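Local structure of VgrG protein (Vibrio cholerae, 4DTF) at residues S23-E28 and Q173-G178; T61-Q66 and T88-S93; W275-R280 and I348-R353. The protein probably cross-links host actin in an ATP- and magnesium-dependent reaction through its actin cross-linking domain. All blocks are in the same frame, centred on the assembly; numbering follows the deposited sequence. Where two conformers were deposited one is given.

Contact 1. Residues S23-E28 and Q173-G178; sequences SSIGIE and QQATVG. With MG (magnesium ion), chain D; ANP (phosphoaminophosphonic acid-adenylate ester), chain B.
Strand 24-28 pairs antiparallel with strand 173-178 in a buried contact that forms the floor of the nucleotide site, with residues 85-97 and 345-352 as outer neighbours. Backbone bonds join Ser24 to Gly178, Gly26 to Thr176 and Glu28 to Gln174, each in both directions, with Thr176 N to Gly26 O the shortest at 2.8 Å. Ser24, Glu28, Gln174 and Thr176 share the face that carries the ATP analogue and the metals. With OG between its backbone N and carbonyl carbon (chi1 51°), Ser24 turns the hydroxyl to the adenine and donates to N1 at 2.6 Å. Gly26 presents only backbone, and its CA lies 3.1 Å from the ribose O2'. Thr176 sets CB and CG2 against the ribose O4', each at 3.4 Å. This sheet carrying nucleotide and metals resembles the active site of glutamine synthetase-like ligases. A water hydrogen-bonds Thr176 OG1 and the ribose O3' and donates to Glu28 OE1 at 2.6 Å. Gln174, bent at chi2 (99°), swings its amide to bind magnesium through OE1 at 2.5 Å, and the Glu28 carboxylate, turned 77° from that amide, lies about 3 Å from another magnesium. On the reverse face, Ile25 CD1 packs on Val177 CG2.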
loop_
_atom_site.group_PDB
_atom_site.type_symbol
_atom_site.label_atom_id
_atom_site.label_comp_id
_atom_site.label_asym_id
_atom_site.label_seq_id
_atom_site.Cartn_x
_atom_site.Cartn_y
_atom_site.Cartn_z
ATOM N N SER A 23 15.799 -4.904 2.691
ATOM C CA SER A 23 14.405 -4.610 2.956
ATOM C C SER A 23 14.118 -3.108 2.946
ATOM O O SER A 23 14.950 -2.303 3.379
ATOM C CB SER A 23 13.980 -5.239 4.269
ATOM O OG SER A 23 14.711 -4.721 5.366
ATOM N N SER A 24 12.958 -2.738 2.407
ATOM C CA SER A 24 12.545 -1.351 2.295
ATOM C C SER A 24 11.249 -1.054 3.039
ATOM O O SER A 24 10.481 -1.961 3.361
ATOM C CB SER A 24 12.430 -0.974 0.828
ATOM O OG SER A 24 11.629 -1.928 0.151
ATOM N N ILE A 25 11.008 0.235 3.303
ATOM C CA ILE A 25 9.815 0.696 3.991
ATOM C C ILE A 25 9.310 2.030 3.422
ATOM O O ILE A 25 10.093 2.940 3.142
ATOM C CB ILE A 25 10.000 0.729 5.544
ATOM C CG1 ILE A 25 8.650 0.972 6.289
ATOM C CG2 ILE A 25 11.092 1.730 5.977
ATOM C CD1 ILE A 25 8.565 0.407 7.686
ATOM N N GLY A 26 7.998 2.097 3.260
ATOM C CA GLY A 26 7.259 3.276 2.857
ATOM C C GLY A 26 6.144 3.497 3.858
ATOM O O GLY A 26 5.732 2.564 4.564
ATOM N N ILE A 27 5.676 4.738 3.961
ATOM C CA ILE A 27 4.600 5.090 4.895
ATOM C C ILE A 27 3.506 5.889 4.203
ATOM O O ILE A 27 3.763 6.561 3.206
ATOM C CB ILE A 27 5.107 5.801 6.189
ATOM C CG1 ILE A 27 5.746 7.184 5.885
ATOM C CG2 ILE A 27 6.019 4.896 7.035
ATOM C CD1 ILE A 27 6.044 8.076 7.121
ATOM N N GLU A 28 2.288 5.823 4.747
ATOM C CA GLU A 28 1.132 6.561 4.246
ATOM C C GLU A 28 0.518 7.259 5.434
ATOM O O GLU A 28 0.355 6.629 6.476
ATOM C CB GLU A 28 0.116 5.598 3.624
ATOM C CG GLU A 28 0.570 5.020 2.297
ATOM C CD GLU A 28 -0.243 3.830 1.837
ATOM O OE1 GLU A 28 -0.225 2.781 2.523
ATOM O OE2 GLU A 28 -0.914 3.951 0.788
ATOM N N GLN A 173 -2.740 6.180 9.536
ATOM C CA GLN A 173 -1.417 5.675 9.171
ATOM C C GLN A 173 -1.275 4.214 8.787
ATOM O O GLN A 173 -1.803 3.319 9.449
ATOM C CB GLN A 173 -0.405 6.012 10.277
ATOM C CG GLN A 173 -0.227 7.526 10.507
ATOM C CD GLN A 173 0.668 7.893 11.679
ATOM O OE1 GLN A 173 0.780 7.177 12.677
ATOM N NE2 GLN A 173 1.266 9.074 11.621
ATOM N N GLN A 174 -0.497 3.986 7.729
ATOM C CA GLN A 174 -0.076 2.655 7.283
ATOM C C GLN A 174 1.407 2.661 7.019
ATOM O O GLN A 174 1.994 3.720 6.813
ATOM C CB GLN A 174 -0.805 2.184 6.023
ATOM C CG GLN A 174 -2.201 1.659 6.285
ATOM C CD GLN A 174 -3.204 2.719 5.980
ATOM O OE1 GLN A 174 -3.357 3.147 4.833
ATOM N NE2 GLN A 174 -3.893 3.180 7.009
ATOM N N ALA A 175 2.011 1.465 6.996
ATOM C CA ALA A 175 3.404 1.259 6.641
ATOM C C ALA A 175 3.415 0.108 5.631
ATOM O O ALA A 175 2.604 -0.807 5.749
ATOM C CB ALA A 175 4.209 0.889 7.874
ATOM N N THR A 176 4.304 0.173 4.623
ATOM C CA THR A 176 4.471 -0.861 3.593
ATOM C C THR A 176 5.909 -1.328 3.641
ATOM O O THR A 176 6.819 -0.510 3.567
ATOM C CB THR A 176 4.003 -0.373 2.204
ATOM O OG1 THR A 176 2.608 -0.076 2.264
ATOM C CG2 THR A 176 4.225 -1.408 1.102
ATOM N N VAL A 177 6.116 -2.646 3.777
ATOM C CA VAL A 177 7.445 -3.229 3.873
ATOM C C VAL A 177 7.689 -4.077 2.631
ATOM O O VAL A 177 6.848 -4.895 2.274
ATOM C CB VAL A 177 7.614 -4.051 5.202
ATOM C CG1 VAL A 177 8.874 -4.918 5.186
ATOM C CG2 VAL A 177 7.601 -3.142 6.429
ATOM N N GLY A 178 8.855 -3.893 2.017
ATOM C CA GLY A 178 9.289 -4.682 0.872
ATOM C C GLY A 178 10.455 -5.559 1.261
ATOM O O GLY A 178 11.380 -5.076 1.912
HETATM MG MG MG D . -3.204 2.182 2.583
HETATM P PG ANP B . -4.470 4.300 -2.722
HETATM O O1G ANP B . -4.698 5.138 -1.502
HETATM O O2G ANP B . -5.330 3.070 -2.746
HETATM O O3G ANP B . -4.763 5.061 -3.979
HETATM P PB ANP B . -1.822 4.209 -3.701
HETATM O O1B ANP B . -2.363 4.307 -5.081
HETATM O O2B ANP B . -1.247 5.528 -3.281
HETATM N N3B ANP B . -2.932 3.840 -2.760
HETATM P PA ANP B . 0.823 3.276 -3.550
HETATM O O1A ANP B . 1.515 2.387 -4.515
HETATM O O2A ANP B . 1.193 4.727 -3.839
HETATM O O3A ANP B . -0.661 3.102 -3.669
HETATM O "O5'" ANP B . 1.246 2.929 -2.043
HETATM C "C5'" ANP B . 2.639 2.644 -1.955
HETATM C "C4'" ANP B . 3.097 2.521 -0.529
HETATM O "O4'" ANP B . 4.162 1.550 -0.542
HETATM C "C3'" ANP B . 3.737 3.785 0.046
HETATM O "O3'" ANP B . 3.732 3.763 1.470
HETATM C "C2'" ANP B . 5.150 3.692 -0.522
HETATM O "O2'" ANP B . 6.118 4.434 0.200
HETATM C "C1'" ANP B . 5.405 2.198 -0.355
HETATM N N9 ANP B . 6.373 1.617 -1.269
HETATM C C8 ANP B . 6.463 1.776 -2.630
HETATM N N7 ANP B . 7.478 1.159 -3.172
HETATM C C5 ANP B . 8.094 0.528 -2.105
HETATM C C6 ANP B . 9.212 -0.329 -2.015
HETATM N N6 ANP B . 9.975 -0.666 -3.061
HETATM N N1 ANP B . 9.528 -0.825 -0.798
HETATM C C2 ANP B . 8.780 -0.476 0.257
HETATM N N3 ANP B . 7.715 0.330 0.298
HETATM C C4 ANP B . 7.423 0.798 -0.925
HETATM O O HOH W 1 2.131 2.289 3.451
#

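Contact 2. Residues T61-Q66 and T88-S93; sequences TKDMNQ and TVELVS. With ANP (phosphoaminophosphonic acid-adenylate ester), chain B.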
loop_
_atom_site.group_PDB
_atom_site.type_symbol
_atom_site.label_atom_id
_atom_site.label_comp_id
_atom_site.label_asym_id
_atom_site.label_seq_id
_atom_site.Cartn_x
_atom_site.Cartn_y
_atom_site.Cartn_z
ATOM N N THR A 61 -0.913 13.780 -1.960
ATOM C CA THR A 61 -1.962 13.143 -2.738
ATOM C C THR A 61 -3.346 13.395 -2.211
ATOM O O THR A 61 -3.534 13.625 -1.013
ATOM C CB THR A 61 -1.763 11.606 -2.790
ATOM O OG1 THR A 61 -2.054 11.062 -1.500
ATOM C CG2 THR A 61 -0.355 11.182 -3.258
ATOM N N LYS A 62 -4.331 13.253 -3.103
ATOM C CA LYS A 62 -5.725 13.284 -2.697
ATOM C C LYS A 62 -6.018 11.830 -2.295
ATOM O O LYS A 62 -5.444 10.894 -2.864
ATOM C CB LYS A 62 -6.669 13.786 -3.813
ATOM C CG LYS A 62 -6.624 13.018 -5.128
ATOM C CD LYS A 62 -7.806 13.399 -6.034
ATOM C CE LYS A 62 -7.657 12.699 -7.363
ATOM N NZ LYS A 62 -8.772 12.980 -8.302
ATOM N N ASP A 63 -6.852 11.650 -1.285
ATOM C CA ASP A 63 -7.143 10.318 -0.783
ATOM C C ASP A 63 -8.642 9.987 -0.833
ATOM O O ASP A 63 -9.114 9.512 -1.858
ATOM C CB ASP A 63 -6.539 10.198 0.627
ATOM C CG ASP A 63 -6.620 8.843 1.306
ATOM O OD1 ASP A 63 -6.952 7.848 0.634
ATOM O OD2 ASP A 63 -6.356 8.790 2.522
ATOM N N MET A 64 -9.379 10.242 0.260
ATOM C CA MET A 64 -10.798 9.938 0.413
ATOM C C MET A 64 -11.671 11.061 -0.149
ATOM O O MET A 64 -11.540 12.200 0.292
ATOM C CB MET A 64 -11.119 9.734 1.908
ATOM C CG MET A 64 -11.463 8.303 2.298
ATOM S SD MET A 64 -10.243 7.057 1.826
ATOM C CE MET A 64 -9.814 6.343 3.468
ATOM N N ASN A 65 -12.554 10.737 -1.125
ATOM C CA ASN A 65 -13.477 11.701 -1.701
ATOM C C ASN A 65 -14.478 12.154 -0.629
ATOM O O ASN A 65 -15.178 11.317 -0.063
ATOM C CB ASN A 65 -14.199 11.127 -2.935
ATOM C CG ASN A 65 -15.149 12.115 -3.586
ATOM O OD1 ASN A 65 -16.120 12.569 -2.988
ATOM N ND2 ASN A 65 -14.875 12.503 -4.814
ATOM N N GLN A 66 -14.514 13.480 -0.337
ATOM C CA GLN A 66 -15.386 14.076 0.684
ATOM C C GLN A 66 -16.587 14.819 0.097
ATOM O O GLN A 66 -17.251 15.564 0.816
ATOM C CB GLN A 66 -14.594 14.998 1.636
ATOM C CG GLN A 66 -13.456 14.322 2.394
ATOM C CD GLN A 66 -13.939 13.420 3.498
ATOM O OE1 GLN A 66 -14.197 12.235 3.295
ATOM N NE2 GLN A 66 -14.050 13.955 4.691
ATOM N N THR A 88 -9.598 14.207 1.169
ATOM C CA THR A 88 -8.653 14.322 2.281
ATOM C C THR A 88 -7.248 14.240 1.634
ATOM O O THR A 88 -7.103 13.764 0.494
ATOM C CB THR A 88 -8.850 13.214 3.308
ATOM O OG1 THR A 88 -8.676 11.951 2.670
ATOM C CG2 THR A 88 -10.208 13.286 3.994
ATOM N N VAL A 89 -6.237 14.727 2.355
ATOM C CA VAL A 89 -4.862 14.722 1.897
ATOM C C VAL A 89 -4.122 13.581 2.559
ATOM O O VAL A 89 -4.218 13.396 3.770
ATOM C CB VAL A 89 -4.171 16.098 2.139
ATOM C CG1 VAL A 89 -2.662 16.034 1.882
ATOM C CG2 VAL A 89 -4.811 17.182 1.288
ATOM N N GLU A 90 -3.378 12.815 1.758
ATOM C CA GLU A 90 -2.539 11.759 2.281
ATOM C C GLU A 90 -1.100 11.986 1.845
ATOM O O GLU A 90 -0.815 12.180 0.656
ATOM C CB GLU A 90 -3.058 10.391 1.842
ATOM C CG GLU A 90 -2.302 9.208 2.448
ATOM C CD GLU A 90 -2.740 7.867 1.902
ATOM O OE1 GLU A 90 -2.959 7.772 0.672
ATOM O OE2 GLU A 90 -2.834 6.900 2.690
ATOM N N LEU A 91 -0.190 11.967 2.814
ATOM C CA LEU A 91 1.251 12.095 2.544
ATOM C C LEU A 91 1.824 10.690 2.382
ATOM O O LEU A 91 1.638 9.843 3.258
ATOM C CB LEU A 91 1.964 12.851 3.663
ATOM C CG LEU A 91 1.384 14.202 4.091
ATOM C CD1 LEU A 91 2.293 14.848 5.135
ATOM C CD2 LEU A 91 1.158 15.144 2.878
ATOM N N VAL A 92 2.419 10.420 1.208
ATOM C CA VAL A 92 2.913 9.085 0.834
ATOM C C VAL A 92 4.419 9.140 0.641
ATOM O O VAL A 92 4.889 9.748 -0.321
ATOM C CB VAL A 92 2.162 8.515 -0.410
ATOM C CG1 VAL A 92 2.630 7.095 -0.726
ATOM C CG2 VAL A 92 0.638 8.540 -0.198
ATOM N N SER A 93 5.177 8.541 1.566
ATOM C CA SER A 93 6.628 8.613 1.468
ATOM C C SER A 93 7.204 7.875 0.269
ATOM O O SER A 93 6.601 6.920 -0.222
ATOM C CB SER A 93 7.296 8.131 2.756
ATOM O OG SER A 93 7.324 6.714 2.848
HETATM P PG ANP B . -4.470 4.300 -2.722
HETATM O O1G ANP B . -4.698 5.138 -1.502
HETATM O O2G ANP B . -5.330 3.070 -2.746
HETATM O O3G ANP B . -4.763 5.061 -3.979
HETATM P PB ANP B . -1.822 4.209 -3.701
HETATM O O1B ANP B . -2.363 4.307 -5.081
HETATM O O2B ANP B . -1.247 5.528 -3.281
HETATM N N3B ANP B . -2.932 3.840 -2.760
HETATM P PA ANP B . 0.823 3.276 -3.550
HETATM O O1A ANP B . 1.515 2.387 -4.515
HETATM O O2A ANP B . 1.193 4.727 -3.839
HETATM O O3A ANP B . -0.661 3.102 -3.669
HETATM O "O5'" ANP B . 1.246 2.929 -2.043
HETATM C "C5'" ANP B . 2.639 2.644 -1.955
HETATM C "C4'" ANP B . 3.097 2.521 -0.529
HETATM O "O4'" ANP B . 4.162 1.550 -0.542
HETATM C "C3'" ANP B . 3.737 3.785 0.046
HETATM O "O3'" ANP B . 3.732 3.763 1.470
HETATM C "C2'" ANP B . 5.150 3.692 -0.522
HETATM O "O2'" ANP B . 6.118 4.434 0.200
HETATM C "C1'" ANP B . 5.405 2.198 -0.355
HETATM N N9 ANP B . 6.373 1.617 -1.269
HETATM C C8 ANP B . 6.463 1.776 -2.630
HETATM N N7 ANP B . 7.478 1.159 -3.172
HETATM C C5 ANP B . 8.094 0.528 -2.105
HETATM C C6 ANP B . 9.212 -0.329 -2.015
HETATM N N6 ANP B . 9.975 -0.666 -3.061
HETATM N N1 ANP B . 9.528 -0.825 -0.798
HETATM C C2 ANP B . 8.780 -0.476 0.257
HETATM N N3 ANP B . 7.715 0.330 0.298
HETATM C C4 ANP B . 7.423 0.798 -0.925
HETATM O O HOH W 2 -3.505 8.626 -1.770
#
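Asp63 lays its carboxylate over that of Glu90, the two planes only 5° apart, with Asp63 OD1 4.0 Å from Glu90 OE1. Their stems also meet, CB of Asp63 resting 3.7 Å from CB of Glu90. Two like charges so close would be costly alone, but a magnesium ion about 3 Å from the Glu90 side chain probably offsets them; Glu30 adds a further carboxylate beside Asp63. Thr61 lies alongside Glu90 and grips its carbonyl twice: backbone N and OG1 reach Glu90 O from opposite faces of the carbonyl plane, OG1 at 2.7 Å. OG1, between the backbone N and carbonyl carbon of Thr61 (chi1 71°), can share that acceptor. A water donates both to Thr61 OG1 and to Glu90 OE1, the latter at 2.6 Å, and so ties the carboxylate back to the strand. At the far end the chain 61-66 turns a corner at Met64, and Thr88 fastens the bend: its O accepts from Asp63 N, its N donates to Met64 O, and its OG1, also bonded to Glu30, takes Met64 N at 3.0 Å. Gln66 lays CG and CD against Thr88 CG2. Toward the nucleotide, Val92 sets CG2 against Thr61 and CG1 3.6 Å from the ribose C3', while Ser93 O accepts from the ribose O2' at 2.6 Å. Acidic side chains gathered on an antiparallel sheet near magnesium and phosphates fit the metal-nucleotide site of a glutamine synthetase-like ligase.

Contact 3. Residues W275-R280 and I348-R353; sequences WEILPR and ILFEFR. With ANP (phosphoaminophosphonic acid-adenylate ester), chain B; SO4 (sulfate ion), chain F.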
loop_
_atom_site.group_PDB
_atom_site.type_symbol
_atom_site.label_atom_id
_atom_site.label_comp_id
_atom_site.label_asym_id
_atom_site.label_seq_id
_atom_site.Cartn_x
_atom_site.Cartn_y
_atom_site.Cartn_z
ATOM N N TRP A 275 -7.041 -8.962 6.026
ATOM C CA TRP A 275 -5.693 -9.511 5.785
ATOM C C TRP A 275 -4.731 -9.108 6.917
ATOM O O TRP A 275 -3.808 -9.873 7.234
ATOM C CB TRP A 275 -5.097 -9.006 4.456
ATOM C CG TRP A 275 -5.670 -9.643 3.224
ATOM C CD1 TRP A 275 -6.713 -9.191 2.472
ATOM C CD2 TRP A 275 -5.207 -10.844 2.595
ATOM N NE1 TRP A 275 -6.908 -10.015 1.387
ATOM C CE2 TRP A 275 -6.013 -11.054 1.450
ATOM C CE3 TRP A 275 -4.152 -11.739 2.856
ATOM C CZ2 TRP A 275 -5.830 -12.150 0.601
ATOM C CZ3 TRP A 275 -3.962 -12.812 2.001
ATOM C CH2 TRP A 275 -4.798 -13.018 0.896
ATOM N N GLU A 276 -4.907 -7.878 7.469
ATOM C CA GLU A 276 -4.077 -7.232 8.505
ATOM C C GLU A 276 -2.735 -6.800 7.905
ATOM O O GLU A 276 -2.368 -5.627 7.968
ATOM C CB GLU A 276 -3.869 -8.121 9.748
ATOM C CG GLU A 276 -5.159 -8.469 10.477
ATOM C CD GLU A 276 -4.991 -9.297 11.739
ATOM O OE1 GLU A 276 -5.995 -9.900 12.173
ATOM O OE2 GLU A 276 -3.866 -9.344 12.292
ATOM N N ILE A 277 -1.989 -7.767 7.372
ATOM C CA ILE A 277 -0.739 -7.559 6.655
ATOM C C ILE A 277 -1.160 -7.929 5.230
ATOM O O ILE A 277 -1.392 -9.100 4.916
ATOM C CB ILE A 277 0.453 -8.388 7.212
ATOM C CG1 ILE A 277 0.750 -8.025 8.695
ATOM C CG2 ILE A 277 1.692 -8.175 6.338
ATOM C CD1 ILE A 277 1.848 -8.915 9.441
ATOM N N LEU A 278 -1.400 -6.899 4.424
ATOM C CA LEU A 278 -1.931 -7.032 3.070
ATOM C C LEU A 278 -0.877 -7.213 1.976
ATOM O O LEU A 278 -0.125 -6.284 1.723
ATOM C CB LEU A 278 -2.837 -5.820 2.768
ATOM C CG LEU A 278 -3.474 -5.727 1.374
ATOM C CD1 LEU A 278 -4.539 -6.810 1.159
ATOM C CD2 LEU A 278 -4.051 -4.330 1.130
ATOM N N PRO A 279 -0.842 -8.370 1.265
ATOM C CA PRO A 279 0.110 -8.505 0.147
ATOM C C PRO A 279 -0.176 -7.414 -0.889
ATOM O O PRO A 279 -1.342 -7.148 -1.202
ATOM C CB PRO A 279 -0.163 -9.906 -0.403
ATOM C CG PRO A 279 -0.816 -10.654 0.764
ATOM C CD PRO A 279 -1.646 -9.598 1.445
ATOM N N ARG A 280 0.885 -6.735 -1.349
ATOM C CA ARG A 280 0.776 -5.630 -2.297
ATOM C C ARG A 280 1.370 -5.968 -3.647
ATOM O O ARG A 280 1.323 -5.134 -4.546
ATOM C CB ARG A 280 1.428 -4.360 -1.708
ATOM C CG ARG A 280 0.646 -3.765 -0.521
ATOM C CD ARG A 280 -0.638 -3.034 -0.904
ATOM N NE ARG A 280 -0.387 -1.920 -1.824
ATOM C CZ ARG A 280 -0.744 -1.918 -3.104
ATOM N NH1 ARG A 280 -1.388 -2.957 -3.625
ATOM N NH2 ARG A 280 -0.480 -0.869 -3.870
ATOM N N ILE A 348 8.751 -8.376 -2.799
ATOM C CA ILE A 348 7.314 -8.508 -2.586
ATOM C C ILE A 348 6.977 -7.603 -1.426
ATOM O O ILE A 348 7.752 -7.506 -0.466
ATOM C CB ILE A 348 6.851 -9.984 -2.408
ATOM C CG1 ILE A 348 7.682 -10.726 -1.323
ATOM C CG2 ILE A 348 6.867 -10.704 -3.775
ATOM C CD1 ILE A 348 7.145 -12.140 -0.893
ATOM N N LEU A 349 5.864 -6.874 -1.550
ATOM C CA LEU A 349 5.464 -5.847 -0.592
ATOM C C LEU A 349 4.241 -6.171 0.214
ATOM O O LEU A 349 3.358 -6.902 -0.238
ATOM C CB LEU A 349 5.312 -4.493 -1.319
ATOM C CG LEU A 349 6.627 -3.719 -1.524
ATOM C CD1 LEU A 349 7.554 -4.411 -2.540
ATOM C CD2 LEU A 349 6.349 -2.342 -1.990
ATOM N N PHE A 350 4.192 -5.621 1.439
ATOM C CA PHE A 350 3.089 -5.872 2.352
ATOM C C PHE A 350 2.674 -4.626 3.082
ATOM O O PHE A 350 3.510 -3.930 3.659
ATOM C CB PHE A 350 3.465 -6.973 3.357
ATOM C CG PHE A 350 3.875 -8.254 2.679
ATOM C CD1 PHE A 350 2.925 -9.222 2.355
ATOM C CD2 PHE A 350 5.204 -8.480 2.328
ATOM C CE1 PHE A 350 3.301 -10.390 1.691
ATOM C CE2 PHE A 350 5.576 -9.646 1.664
ATOM C CZ PHE A 350 4.623 -10.586 1.340
ATOM N N GLU A 351 1.369 -4.360 3.095
ATOM C CA GLU A 351 0.858 -3.181 3.776
ATOM C C GLU A 351 0.320 -3.550 5.147
ATOM O O GLU A 351 -0.554 -4.409 5.266
ATOM C CB GLU A 351 -0.222 -2.507 2.912
ATOM C CG GLU A 351 -0.911 -1.302 3.538
ATOM C CD GLU A 351 -2.047 -0.746 2.702
ATOM O OE1 GLU A 351 -1.926 -0.721 1.458
ATOM O OE2 GLU A 351 -3.060 -0.319 3.295
ATOM N N PHE A 352 0.800 -2.843 6.173
ATOM C CA PHE A 352 0.310 -3.012 7.533
ATOM C C PHE A 352 -0.872 -2.054 7.646
ATOM O O PHE A 352 -0.681 -0.836 7.678
ATOM C CB PHE A 352 1.419 -2.703 8.563
ATOM C CG PHE A 352 2.486 -3.771 8.610
ATOM C CD1 PHE A 352 3.514 -3.797 7.669
ATOM C CD2 PHE A 352 2.458 -4.761 9.587
ATOM C CE1 PHE A 352 4.493 -4.796 7.707
ATOM C CE2 PHE A 352 3.453 -5.745 9.635
ATOM C CZ PHE A 352 4.449 -5.765 8.687
ATOM N N ARG A 353 -2.092 -2.606 7.639
ATOM C CA ARG A 353 -3.358 -1.851 7.697
ATOM C C ARG A 353 -3.456 -0.973 8.935
ATOM O O ARG A 353 -3.988 0.139 8.875
ATOM C CB ARG A 353 -4.563 -2.792 7.518
ATOM C CG ARG A 353 -4.529 -3.529 6.155
ATOM C CD ARG A 353 -4.780 -2.593 4.963
ATOM N NE ARG A 353 -6.153 -2.072 5.011
ATOM C CZ ARG A 353 -6.627 -1.078 4.270
ATOM N NH1 ARG A 353 -5.848 -0.464 3.391
ATOM N NH2 ARG A 353 -7.893 -0.704 4.388
HETATM P PG ANP B . -4.470 4.300 -2.722
HETATM O O1G ANP B . -4.698 5.138 -1.502
HETATM O O2G ANP B . -5.330 3.070 -2.746
HETATM O O3G ANP B . -4.763 5.061 -3.979
HETATM P PB ANP B . -1.822 4.209 -3.701
HETATM O O1B ANP B . -2.363 4.307 -5.081
HETATM O O2B ANP B . -1.247 5.528 -3.281
HETATM N N3B ANP B . -2.932 3.840 -2.760
HETATM P PA ANP B . 0.823 3.276 -3.550
HETATM O O1A ANP B . 1.515 2.387 -4.515
HETATM O O2A ANP B . 1.193 4.727 -3.839
HETATM O O3A ANP B . -0.661 3.102 -3.669
HETATM O "O5'" ANP B . 1.246 2.929 -2.043
HETATM C "C5'" ANP B . 2.639 2.644 -1.955
HETATM C "C4'" ANP B . 3.097 2.521 -0.529
HETATM O "O4'" ANP B . 4.162 1.550 -0.542
HETATM C "C3'" ANP B . 3.737 3.785 0.046
HETATM O "O3'" ANP B . 3.732 3.763 1.470
HETATM C "C2'" ANP B . 5.150 3.692 -0.522
HETATM O "O2'" ANP B . 6.118 4.434 0.200
HETATM C "C1'" ANP B . 5.405 2.198 -0.355
HETATM N N9 ANP B . 6.373 1.617 -1.269
HETATM C C8 ANP B . 6.463 1.776 -2.630
HETATM N N7 ANP B . 7.478 1.159 -3.172
HETATM C C5 ANP B . 8.094 0.528 -2.105
HETATM C C6 ANP B . 9.212 -0.329 -2.015
HETATM N N6 ANP B . 9.975 -0.666 -3.061
HETATM N N1 ANP B . 9.528 -0.825 -0.798
HETATM C C2 ANP B . 8.780 -0.476 0.257
HETATM N N3 ANP B . 7.715 0.330 0.298
HETATM C C4 ANP B . 7.423 0.798 -0.925
HETATM S S SO4 F . -8.208 1.827 1.531
HETATM O O1 SO4 F . -8.495 3.253 1.505
HETATM O O2 SO4 F . -8.721 1.258 2.761
HETATM O O3 SO4 F . -8.841 1.203 0.393
HETATM O O4 SO4 F . -6.761 1.637 1.436
HETATM O O HOH W 3 0.821 -0.119 0.275
#
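The short strand 277-279 runs antiparallel to 348-352, their axes 4.3 Å apart at closest and their directions at 145°. Leu278 and Glu351 form the hydrogen-bonded pair, bonded N to O both ways, and the ladder continues into the flanks with Arg353 N on Glu276 O and Arg280 N on Leu349 O. Ile277 and Pro279 pack against the two phenylalanines on one face. Ile277 points the same way as Phe352, its CG2 over one face of that ring and CD1 3.6 Å from CE2; CG2 also reaches Phe350 CB, while the Phe350 ring comes obliquely to Pro279. Leu194 and Leu195 of helix 190-196 help cover this face. The other face is charged. Glu351, extended with CG anti to the backbone N (chi1 176°), holds its carboxylate between two arginines. Arg353 NH1 makes a salt bridge to Glu351 OE2 at 2.8 Å, from the syn side but tilted out of the carboxylate plane. Arg280 makes only a long charge pair, NE to Glu351 OE1 3.8 Å; OE1 lies well out of the guanidinium plane, so no N-H points at it, and a water links NE to OE1 instead. Arg280 NH1 is held by His331 O. The edge of the Arg353 guanidinium holds a sulfate, probably from the crystallisation liquor, NH2 to O2 at 2.7 Å and NH1 to O4 at 3.0 Å. With Leu349 CD2 on the adenine, 3.4 Å from C5, and magnesium about 3 Å from the Glu351 side chain, this salt-bridged face borders the metal and nucleotide site.

Contacts 2, 1 and 3 follow one another across neighbouring strands, in the order 61-66, 88-93, 23-28, 173-178, 348-353 and 275-280. Contact 1 is the centre: Ile27 N meets Ser93 OG at 2.8 Å, a probable hydrogen bond into contact 2, and Ala175 O meets Phe352 N at the same distance, also a probable hydrogen bond, toward contact 3. The centres of contacts 1 and 3 lie 9 Å apart and those of 1 and 2 16 Å, whereas contacts 2 and 3 stay about 7 Å apart at their nearest atoms. All three touch the nucleotide: adenine is bonded by Ser24 at N1 and packed by Leu349, ribose O2' reaches Ser93, and Glu28, Glu90, Gln174 and Glu351 gather near the magnesium ions.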